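Local atomic coordinates of ethyl acetate hydrolase (PDB entry 5EFZ), a protein that hydrolyses ethyl acetate to ethanol and acetate in the breakdown of short-chain methyl ketones, working as a homodimeric esterase of the alpha/beta-hydrolase fold. Residues A[31-43]-A[113-126]. Sequence-based numbering, arbitrary orientation. Where two conformers were deposited one is given.
Sequences GPLPLEEGRCMPE and SLAGPGFANVRIGD. With EDO (1,2-ethanediol), chain L.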
ATOM      1  N   GLY A  31     -22.013  27.169  19.342  1.00 33.66           N
ATOM      2  CA  GLY A  31     -23.292  27.575  18.769  1.00 32.93           C
ATOM      3  C   GLY A  31     -23.566  26.856  17.467  1.00 31.51           C
ATOM      4  O   GLY A  31     -22.917  25.848  17.157  1.00 30.97           O
ATOM      5  N   PRO A  32     -24.549  27.341  16.693  1.00 32.98           N
ATOM      6  CA  PRO A  32     -24.924  26.646  15.448  1.00 32.76           C
ATOM      7  C   PRO A  32     -23.800  26.635  14.419  1.00 33.33           C
ATOM      8  O   PRO A  32     -23.041  27.605  14.316  1.00 32.50           O
ATOM      9  CB  PRO A  32     -26.131  27.445  14.947  1.00 33.63           C
ATOM     10  CG  PRO A  32     -26.021  28.775  15.640  1.00 38.07           C
ATOM     11  CD  PRO A  32     -25.408  28.506  16.962  1.00 35.79           C
ATOM     12  N   LEU A  33     -23.668  25.532  13.683  1.00 30.17           N
ATOM     13  CA  LEU A  33     -22.651  25.458  12.635  1.00 29.54           C
ATOM     14  C   LEU A  33     -23.316  25.045  11.335  1.00 29.92           C
ATOM     15  O   LEU A  33     -23.682  23.881  11.179  1.00 27.02           O
ATOM     16  CB  LEU A  33     -21.540  24.467  13.013  1.00 28.97           C
ATOM     17  CG  LEU A  33     -20.391  24.318  12.014  1.00 26.15           C
ATOM     18  CD1 LEU A  33     -19.678  25.660  11.860  1.00 27.97           C
ATOM     19  CD2 LEU A  33     -19.388  23.245  12.456  1.00 25.01           C
ATOM     20  N   PRO A  34     -23.514  26.001  10.412  1.00 31.22           N
ATOM     21  CA  PRO A  34     -24.013  25.618   9.090  1.00 32.07           C
ATOM     22  C   PRO A  34     -22.899  24.915   8.326  1.00 28.97           C
ATOM     23  O   PRO A  34     -21.809  25.464   8.180  1.00 33.31           O
ATOM     24  CB  PRO A  34     -24.419  26.960   8.454  1.00 34.69           C
ATOM     25  CG  PRO A  34     -23.575  27.962   9.151  1.00 37.57           C
ATOM     26  CD  PRO A  34     -23.311  27.453  10.538  1.00 34.87           C
ATOM     27  N   LEU A  35     -23.146  23.686   7.893  1.00 24.66           N
ATOM     28  CA  LEU A  35     -22.092  22.886   7.295  1.00 24.96           C
ATOM     29  C   LEU A  35     -22.023  23.133   5.818  1.00 27.20           C
ATOM     30  O   LEU A  35     -23.033  23.458   5.210  1.00 24.91           O
ATOM     31  CB  LEU A  35     -22.322  21.413   7.563  1.00 23.03           C
ATOM     32  CG  LEU A  35     -22.259  21.015   9.021  1.00 23.06           C
ATOM     33  CD1 LEU A  35     -22.703  19.565   9.164  1.00 21.65           C
ATOM     34  CD2 LEU A  35     -20.829  21.210   9.580  1.00 21.96           C
ATOM     35  N   GLU A  36     -20.829  22.994   5.238  0.56 26.79           N
ATOM     36  CA  GLU A  36     -20.657  23.230   3.809  0.56 27.74           C
ATOM     37  C   GLU A  36     -21.625  22.382   2.974  0.56 27.13           C
ATOM     38  O   GLU A  36     -22.236  22.887   2.029  0.56 27.01           O
ATOM     39  CB  GLU A  36     -19.209  22.955   3.374  0.56 27.35           C
ATOM     40  CG  GLU A  36     -18.951  23.311   1.901  0.56 31.19           C
ATOM     41  CD  GLU A  36     -17.475  23.280   1.514  0.56 31.67           C
ATOM     42  OE1 GLU A  36     -16.626  23.271   2.420  0.56 28.99           O
ATOM     43  OE2 GLU A  36     -17.165  23.246   0.303  0.56 33.05           O
ATOM     44  N   GLU A  37     -21.789  21.111   3.342  1.00 26.15           N
ATOM     45  CA  GLU A  37     -22.657  20.201   2.583  1.00 29.56           C
ATOM     46  C   GLU A  37     -24.142  20.552   2.663  1.00 29.37           C
ATOM     47  O   GLU A  37     -24.962  19.967   1.945  1.00 30.22           O
ATOM     48  CB  GLU A  37     -22.484  18.747   3.059  1.00 27.92           C
ATOM     49  CG  GLU A  37     -21.253  18.063   2.509  1.00 29.38           C
ATOM     50  CD  GLU A  37     -21.231  18.029   0.984  1.00 33.67           C
ATOM     51  OE1 GLU A  37     -21.966  17.209   0.397  1.00 35.75           O
ATOM     52  OE2 GLU A  37     -20.489  18.831   0.377  1.00 33.72           O
ATOM     53  N   GLY A  38     -24.514  21.462   3.550  1.00 28.12           N
ATOM     54  CA  GLY A  38     -25.881  21.944   3.539  1.00 31.52           C
ATOM     55  C   GLY A  38     -26.714  21.772   4.791  1.00 32.19           C
ATOM     56  O   GLY A  38     -27.702  22.468   4.980  1.00 35.11           O
ATOM     57  N   ARG A  39     -26.337  20.842   5.649  1.00 30.69           N
ATOM     58  CA  ARG A  39     -27.057  20.683   6.906  1.00 30.35           C
ATOM     59  C   ARG A  39     -26.551  21.659   7.972  1.00 30.54           C
ATOM     60  O   ARG A  39     -25.409  22.115   7.916  1.00 28.58           O
ATOM     61  CB  ARG A  39     -26.930  19.234   7.388  1.00 28.72           C
ATOM     62  CG  ARG A  39     -27.619  18.256   6.430  1.00 31.35           C
ATOM     63  CD  ARG A  39     -27.484  16.808   6.869  1.00 28.67           C
ATOM     64  NE  ARG A  39     -28.308  16.509   8.033  1.00 27.67           N
ATOM     65  CZ  ARG A  39     -28.222  15.378   8.720  1.00 27.41           C
ATOM     66  NH1 ARG A  39     -27.341  14.455   8.361  1.00 25.62           N
ATOM     67  NH2 ARG A  39     -29.007  15.179   9.761  1.00 28.60           N
ATOM     68  N   CYS A  40     -27.409  21.993   8.925  1.00 32.08           N
ATOM     69  CA  CYS A  40     -27.000  22.832  10.041  1.00 34.74           C
ATOM     70  C   CYS A  40     -26.871  21.994  11.312  1.00 34.89           C
ATOM     71  O   CYS A  40     -27.804  21.276  11.662  1.00 37.88           O
ATOM     72  CB  CYS A  40     -28.017  23.970  10.262  1.00 38.45           C
ATOM     73  SG  CYS A  40     -27.396  25.347  11.340  1.00 56.74           S
ATOM     74  N   MET A  41     -25.738  22.079  12.006  1.00 31.76           N
ATOM     75  CA  MET A  41     -25.661  21.544  13.368  1.00 29.78           C
ATOM     76  C   MET A  41     -26.229  22.594  14.328  1.00 34.16           C
ATOM     77  O   MET A  41     -25.704  23.699  14.401  1.00 35.77           O
ATOM     78  CB  MET A  41     -24.228  21.205  13.755  1.00 25.02           C
ATOM     79  CG  MET A  41     -23.487  20.372  12.725  1.00 27.17           C
ATOM     80  SD  MET A  41     -21.808  20.049  13.338  1.00 36.27           S
ATOM     81  CE  MET A  41     -22.150  19.156  14.846  1.00 29.70           C
ATOM     82  N   PRO A  42     -27.303  22.261  15.056  1.00 36.11           N
ATOM     83  CA  PRO A  42     -27.907  23.238  15.972  1.00 38.86           C
ATOM     84  C   PRO A  42     -26.946  23.692  17.078  1.00 38.60           C
ATOM     85  O   PRO A  42     -27.024  24.832  17.523  1.00 39.33           O
ATOM     86  CB  PRO A  42     -29.078  22.475  16.586  1.00 41.30           C
ATOM     87  CG  PRO A  42     -29.340  21.347  15.651  1.00 40.18           C
ATOM     88  CD  PRO A  42     -28.027  20.982  15.056  1.00 35.57           C
ATOM     89  N   GLU A  43     -26.086  22.794  17.545  1.00 35.12           N
ATOM     90  CA  GLU A  43     -25.042  23.187  18.486  1.00 39.28           C
ATOM     91  C   GLU A  43     -23.813  22.345  18.221  1.00 35.32           C
ATOM     92  O   GLU A  43     -23.870  21.119  18.173  1.00 36.79           O
ATOM     93  CB  GLU A  43     -25.488  23.045  19.944  1.00 46.34           C
ATOM     94  CG  GLU A  43     -25.907  21.644  20.349  1.00 53.76           C
ATOM     95  CD  GLU A  43     -25.759  21.393  21.842  1.00 60.83           C
ATOM     96  OE1 GLU A  43     -25.475  22.361  22.585  1.00 64.97           O
ATOM     97  OE2 GLU A  43     -25.919  20.226  22.271  1.00 61.61           O
ATOM     98  N   SER A 113     -31.693  14.520  14.641  1.00 36.35           N
ATOM     99  CA  SER A 113     -31.590  13.873  13.340  1.00 34.80           C
ATOM    100  C   SER A 113     -30.125  13.565  12.987  1.00 32.10           C
ATOM    101  O   SER A 113     -29.841  12.952  11.959  1.00 29.44           O
ATOM    102  CB  SER A 113     -32.242  14.745  12.265  1.00 35.93           C
ATOM    103  OG  SER A 113     -31.560  15.978  12.117  1.00 35.75           O
ATOM    104  N   LEU A 114     -29.205  13.969  13.861  1.00 30.78           N
ATOM    105  CA  LEU A 114     -27.771  13.793  13.625  1.00 27.03           C
ATOM    106  C   LEU A 114     -27.209  12.543  14.308  1.00 26.49           C
ATOM    107  O   LEU A 114     -26.012  12.272  14.240  1.00 25.01           O
ATOM    108  CB  LEU A 114     -27.002  15.041  14.099  1.00 26.73           C
ATOM    109  CG  LEU A 114     -27.129  16.290  13.231  1.00 28.63           C
ATOM    110  CD1 LEU A 114     -26.614  17.544  13.956  1.00 29.84           C
ATOM    111  CD2 LEU A 114     -26.368  16.099  11.926  1.00 27.20           C
ATOM    112  N   ALA A 115     -28.066  11.746  14.936  1.00 24.60           N
ATOM    113  CA  ALA A 115     -27.582  10.599  15.699  1.00 25.31           C
ATOM    114  C   ALA A 115     -27.083   9.453  14.808  1.00 26.35           C
ATOM    115  O   ALA A 115     -27.730   9.112  13.808  1.00 27.15           O
ATOM    116  CB  ALA A 115     -28.718  10.093  16.642  1.00 30.01           C
ATOM    117  N   GLY A 116     -25.939   8.864  15.167  1.00 25.10           N
ATOM    118  CA  GLY A 116     -25.484   7.627  14.537  1.00 23.60           C
ATOM    119  C   GLY A 116     -25.349   7.780  13.027  1.00 25.42           C
ATOM    120  O   GLY A 116     -24.656   8.706  12.564  1.00 24.18           O
ATOM    121  N   PRO A 117     -26.032   6.907  12.251  1.00 27.43           N
ATOM    122  CA  PRO A 117     -25.999   6.928  10.781  1.00 28.61           C
ATOM    123  C   PRO A 117     -26.519   8.251  10.243  1.00 28.29           C
ATOM    124  O   PRO A 117     -26.237   8.593   9.097  1.00 32.69           O
ATOM    125  CB  PRO A 117     -26.969   5.794  10.370  1.00 29.47           C
ATOM    126  CG  PRO A 117     -27.193   5.003  11.573  1.00 31.38           C
ATOM    127  CD  PRO A 117     -26.964   5.877  12.758  1.00 30.81           C
ATOM    128  N   GLY A 118     -27.301   8.966  11.047  1.00 26.08           N
ATOM    129  CA  GLY A 118     -27.828  10.261  10.627  1.00 25.33           C
ATOM    130  C   GLY A 118     -26.822  11.418  10.624  1.00 25.28           C
ATOM    131  O   GLY A 118     -27.142  12.500  10.122  1.00 22.59           O
ATOM    132  N   PHE A 119     -25.627  11.208  11.178  1.00 23.60           N
ATOM    133  CA  PHE A 119     -24.662  12.319  11.322  1.00 22.61           C
ATOM    134  C   PHE A 119     -24.286  12.893   9.960  1.00 23.93           C
ATOM    135  O   PHE A 119     -24.213  12.170   8.964  1.00 22.33           O
ATOM    136  CB  PHE A 119     -23.397  11.882  12.061  1.00 20.37           C
ATOM    137  CG  PHE A 119     -22.619  13.049  12.672  1.00 20.89           C
ATOM    138  CD1 PHE A 119     -23.152  13.762  13.749  1.00 21.40           C
ATOM    139  CD2 PHE A 119     -21.376  13.432  12.154  1.00 19.46           C
ATOM    140  CE1 PHE A 119     -22.465  14.846  14.336  1.00 21.23           C
ATOM    141  CE2 PHE A 119     -20.647  14.517  12.742  1.00 20.13           C
ATOM    142  CZ  PHE A 119     -21.200  15.227  13.828  1.00 20.94           C
ATOM    143  N   ALA A 120     -24.086  14.200   9.914  1.00 22.77           N
ATOM    144  CA  ALA A 120     -23.895  14.894   8.640  1.00 24.57           C
ATOM    145  C   ALA A 120     -22.518  14.637   8.039  1.00 23.44           C
ATOM    146  O   ALA A 120     -21.592  14.217   8.731  1.00 22.20           O
ATOM    147  CB  ALA A 120     -24.105  16.411   8.823  1.00 24.72           C
ATOM    148  N   ASN A 121     -22.396  14.878   6.735  1.00 22.45           N
ATOM    149  CA  ASN A 121     -21.098  14.832   6.084  1.00 21.49           C
ATOM    150  C   ASN A 121     -20.363  16.120   6.430  1.00 22.99           C
ATOM    151  O   ASN A 121     -20.814  17.194   6.064  1.00 26.65           O
ATOM    152  CB  ASN A 121     -21.264  14.668   4.571  1.00 22.41           C
ATOM    153  CG  ASN A 121     -21.758  13.291   4.198  1.00 24.83           C
ATOM    154  OD1 ASN A 121     -21.428  12.306   4.862  1.00 23.27           O
ATOM    155  ND2 ASN A 121     -22.541  13.211   3.139  1.00 26.32           N
ATOM    156  N   VAL A 122     -19.263  15.997   7.174  1.00 18.96           N
ATOM    157  CA  VAL A 122     -18.500  17.153   7.621  1.00 18.91           C
ATOM    158  C   VAL A 122     -17.211  17.278   6.788  1.00 19.40           C
ATOM    159  O   VAL A 122     -16.548  16.274   6.489  1.00 16.84           O
ATOM    160  CB  VAL A 122     -18.166  17.033   9.113  1.00 19.66           C
ATOM    161  CG1 VAL A 122     -17.362  18.240   9.607  1.00 17.62           C
ATOM    162  CG2 VAL A 122     -19.461  16.893   9.933  1.00 22.19           C
ATOM    163  N   ARG A 123     -16.882  18.500   6.388  1.00 18.17           N
ATOM    164  CA  ARG A 123     -15.686  18.749   5.593  1.00 18.21           C
ATOM    165  C   ARG A 123     -14.583  19.405   6.440  1.00 17.84           C
ATOM    166  O   ARG A 123     -14.859  19.983   7.507  1.00 17.45           O
ATOM    167  CB  ARG A 123     -16.008  19.648   4.371  1.00 19.18           C
ATOM    168  CG  ARG A 123     -16.828  18.953   3.253  1.00 18.49           C
ATOM    169  CD  ARG A 123     -17.092  19.927   2.083  1.00 20.59           C
ATOM    170  NE  ARG A 123     -17.793  19.250   0.976  1.00 23.92           N
ATOM    171  CZ  ARG A 123     -17.196  18.580  -0.013  1.00 23.80           C
ATOM    172  NH1 ARG A 123     -15.877  18.470  -0.061  1.00 23.08           N
ATOM    173  NH2 ARG A 123     -17.939  18.019  -0.966  1.00 26.57           N
ATOM    174  N   ILE A 124     -13.348  19.317   5.948  1.00 19.31           N
ATOM    175  CA  ILE A 124     -12.213  19.994   6.589  1.00 16.74           C
ATOM    176  C   ILE A 124     -12.546  21.470   6.836  1.00 18.16           C
ATOM    177  O   ILE A 124     -12.257  22.009   7.916  1.00 18.21           O
ATOM    178  CB  ILE A 124     -10.949  19.882   5.729  1.00 17.40           C
ATOM    179  CG1 ILE A 124     -10.483  18.411   5.626  1.00 17.80           C
ATOM    180  CG2 ILE A 124      -9.820  20.781   6.282  1.00 17.29           C
ATOM    181  CD1 ILE A 124      -9.938  17.814   6.924  1.00 17.12           C
ATOM    182  N   GLY A 125     -13.189  22.113   5.859  1.00 17.74           N
ATOM    183  CA  GLY A 125     -13.535  23.525   6.014  1.00 19.93           C
ATOM    184  C   GLY A 125     -14.493  23.792   7.176  1.00 20.28           C
ATOM    185  O   GLY A 125     -14.462  24.877   7.788  1.00 20.46           O
ATOM    186  N   ASP A 126     -15.364  22.826   7.488  1.00 18.45           N
ATOM    187  CA  ASP A 126     -16.262  22.987   8.632  1.00 20.96           C
ATOM    188  C   ASP A 126     -15.471  22.996   9.940  1.00 21.42           C
ATOM    189  O   ASP A 126     -15.735  23.820  10.794  1.00 21.28           O
ATOM    190  CB  ASP A 126     -17.327  21.866   8.655  1.00 20.82           C
ATOM    191  CG  ASP A 126     -18.218  21.877   7.408  1.00 23.46           C
ATOM    192  OD1 ASP A 126     -18.682  22.972   7.004  1.00 22.91           O
ATOM    193  OD2 ASP A 126     -18.465  20.780   6.831  1.00 23.73           O
TER
HETATM  194  C1  EDO L 406     -22.027   8.614  10.428  1.00 42.28           C
HETATM  195  O1  EDO L 406     -20.855   8.299   9.633  1.00 41.83           O
HETATM  196  C2  EDO L 406     -23.177   9.274   9.647  1.00 40.29           C
HETATM  197  O2  EDO L 406     -22.828   9.877   8.384  1.00 37.24           O
HETATM  198  O   HOH W   1     -20.155  19.708   5.198  1.00 21.79           O
HETATM  199  O   HOH W   2     -23.698  15.521   1.759  1.00 47.37           O
HETATM  200  O   HOH W   3     -23.965  18.475   5.835  1.00 37.71           O
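E37 OE2 takes two hydrogen bonds from the side of the R123 guanidinium, from NE at 2.8 Å and from NH2 at 3.0 Å. The oxygen lies in the guanidinium plane, yet both nitrogens meet it from above the same face of the carboxylate. E36, whose OE2 is bridged to R280, lays its carboxylate against R123 CD. A leucine in place of R123 would probably leave the E37 carboxylate without its positive mate and free to turn. D126 suits the helix start because its two oxygens divide the work: OD1 accepts E36 N at 2.8 Å through its syn lone pair, while OD2 receives the N-cap amide of R123 and a water held by E37 N and N121 O. Farther along, the long R39 side chain, bent at chi3 (72°), brings NH1 to G118 O at 2.6 Å and NH2 to S113 O, with L114 CD2 over one guanidinium face. L35 fills the middle, its CD1 pressed on A120 CB at 3.5 Å. Thus the hairpin of strands 33-34 and 40-41, turning at 35-38, lies across the loop leading into helix 124-139, while W271 of helix 263-274 touches E37, N121 and R123.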